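Local structure of NAD-dependent epimerase/dehydratase (Methanobrevibacter ruminantium, 6DNT) at residues 165-170 and 313-318. The protein probably interconverts UDP-N-acetylglucosamine and its C4 epimer with the help of bound NAD, and also binds UDP-N-acetylmuramic acid. Numbering follows the deposited sequence.
Sequences LKESEN and ISNLDK
E167 and N315 join two loops through a small polar contact, a carboxylate shared between a side-chain amide, a water and the backbone N of N270 in strand 267-271, which E167 OE2 accepts. One loop follows strand 147-153 of the central sheet, and the other precedes the C-terminal helix 328-341. The E167 chain, bent at chi2 (91°), ends with OE1 2.9 Å from N315 ND2. This N-H bond is nearly straight and lies close to the amide plane of N315, yet it meets OE1 from well above the carboxylate plane. Water 1 donates to OE1 of E167 at 2.7 Å and accepts from the backbone N of N315 at 2.9 Å, so the carboxylate grips both the side chain and, through water, the backbone of the 3-10 segment. The amide's other end is fixed by K318, whose NZ lies 2.9 Å from N315 OD1. Shortening E167 to an alanine is likely to leave N315 ND2 and the backbone N of N270 without their carboxylate acceptors. K166 to E169 form a type I beta turn, joined here to a 3-10 segment by one direct bond and a water, next to strand 267-271 of an NAD-binding Rossmann-type fold.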
loop_
_atom_site.group_PDB
_atom_site.type_symbol
_atom_site.label_atom_id
_atom_site.label_comp_id
_atom_site.label_asym_id
_atom_site.label_seq_id
_atom_site.Cartn_x
_atom_site.Cartn_y
_atom_site.Cartn_z
ATOM N N LEU A 165 3.239 18.425 9.875
ATOM C CA LEU A 165 3.074 16.973 9.736
ATOM C C LEU A 165 4.401 16.253 9.797
ATOM O O LEU A 165 5.287 16.501 8.986
ATOM C CB LEU A 165 2.393 16.618 8.415
ATOM C CG LEU A 165 0.972 17.158 8.278
ATOM C CD1 LEU A 165 0.527 17.142 6.827
ATOM C CD2 LEU A 165 0.019 16.370 9.165
ATOM N N LYS A 166 4.530 15.356 10.766
ATOM C CA LYS A 166 5.729 14.553 10.909
ATOM C C LYS A 166 5.586 13.292 10.069
ATOM O O LYS A 166 4.478 12.810 9.847
ATOM C CB LYS A 166 5.954 14.199 12.372
ATOM C CG LYS A 166 6.225 15.415 13.237
ATOM C CD LYS A 166 6.598 15.032 14.662
ATOM C CE LYS A 166 5.418 14.492 15.453
ATOM N NZ LYS A 166 4.290 15.465 15.576
ATOM N N GLU A 167 6.715 12.745 9.628
ATOM C CA GLU A 167 6.706 11.538 8.795
ATOM C C GLU A 167 6.102 10.339 9.508
ATOM O O GLU A 167 5.592 9.437 8.862
ATOM C CB GLU A 167 8.112 11.183 8.306
ATOM C CG GLU A 167 8.703 12.178 7.311
ATOM C CD GLU A 167 9.511 13.300 7.949
ATOM O OE1 GLU A 167 9.454 13.491 9.198
ATOM O OE2 GLU A 167 10.203 14.009 7.187
ATOM N N SER A 168 6.146 10.339 10.834
ATOM C CA SER A 168 5.558 9.273 11.647
ATOM C C SER A 168 4.030 9.212 11.678
ATOM O O SER A 168 3.479 8.264 12.222
ATOM C CB SER A 168 6.089 9.385 13.085
ATOM O OG SER A 168 5.840 10.680 13.608
ATOM N N GLU A 169 3.330 10.218 11.143
ATOM C CA GLU A 169 1.877 10.149 11.053
ATOM C C GLU A 169 1.442 8.922 10.236
ATOM O O GLU A 169 2.137 8.504 9.303
ATOM C CB GLU A 169 1.290 11.430 10.444
ATOM C CG GLU A 169 1.482 12.704 11.272
ATOM C CD GLU A 169 0.740 12.701 12.604
ATOM O OE1 GLU A 169 -0.432 12.287 12.661
ATOM O OE2 GLU A 169 1.344 13.133 13.602
ATOM N N ASN A 170 0.311 8.338 10.610
ATOM C CA ASN A 170 -0.280 7.248 9.851
ATOM C C ASN A 170 -0.738 7.737 8.483
ATOM O O ASN A 170 -1.002 8.923 8.281
ATOM C CB ASN A 170 -1.483 6.659 10.586
ATOM C CG ASN A 170 -1.082 5.793 11.766
ATOM O OD1 ASN A 170 -1.552 5.993 12.878
ATOM N ND2 ASN A 170 -0.230 4.811 11.521
ATOM N N ILE A 313 9.781 19.625 8.616
ATOM C CA ILE A 313 10.960 19.297 7.793
ATOM C C ILE A 313 12.241 19.031 8.611
ATOM O O ILE A 313 13.342 19.084 8.067
ATOM C CB ILE A 313 11.218 20.340 6.684
ATOM C CG1 ILE A 313 11.414 21.740 7.261
ATOM C CG2 ILE A 313 10.084 20.322 5.674
ATOM C CD1 ILE A 313 12.218 22.634 6.340
ATOM N N SER A 314 12.078 18.687 9.892
ATOM C CA SER A 314 13.211 18.326 10.761
ATOM C C SER A 314 14.106 17.246 10.147
ATOM O O SER A 314 15.332 17.362 10.163
ATOM C CB SER A 314 12.703 17.832 12.122
ATOM O OG SER A 314 11.990 18.864 12.782
ATOM N N ASN A 315 13.489 16.218 9.571
ATOM C CA ASN A 315 14.246 15.093 9.034
ATOM C C ASN A 315 14.985 15.364 7.723
ATOM O O ASN A 315 15.721 14.502 7.260
ATOM C CB ASN A 315 13.365 13.835 8.991
ATOM C CG ASN A 315 13.090 13.296 10.387
ATOM O OD1 ASN A 315 14.002 13.211 11.210
ATOM N ND2 ASN A 315 11.851 12.969 10.674
ATOM N N LEU A 316 14.865 16.568 7.154
ATOM C CA LEU A 316 15.781 16.980 6.086
ATOM C C LEU A 316 17.258 16.981 6.515
ATOM O O LEU A 316 18.148 16.868 5.671
ATOM C CB LEU A 316 15.401 18.340 5.506
ATOM C CG LEU A 316 14.160 18.391 4.611
ATOM C CD1 LEU A 316 13.895 19.818 4.170
ATOM C CD2 LEU A 316 14.320 17.513 3.381
ATOM N N ASP A 317 17.499 17.081 7.821
ATOM C CA ASP A 317 18.839 16.920 8.385
ATOM C C ASP A 317 19.445 15.560 8.042
ATOM O O ASP A 317 20.665 15.458 7.889
ATOM C CB ASP A 317 18.833 17.089 9.921
ATOM C CG ASP A 317 18.279 18.432 10.374
ATOM O OD1 ASP A 317 18.118 19.344 9.537
ATOM O OD2 ASP A 317 17.979 18.572 11.584
ATOM N N LYS A 318 18.608 14.535 7.887
ATOM C CA LYS A 318 19.072 13.186 7.516
ATOM C C LYS A 318 19.771 13.117 6.167
ATOM O O LYS A 318 20.573 12.215 5.953
ATOM C CB LYS A 318 17.915 12.168 7.509
ATOM C CG LYS A 318 17.188 11.972 8.833
ATOM C CD LYS A 318 18.112 11.409 9.901
ATOM C CE LYS A 318 17.333 10.881 11.100
ATOM N NZ LYS A 318 16.596 11.967 11.800
HETATM O O HOH W 1 10.600 15.881 9.702
#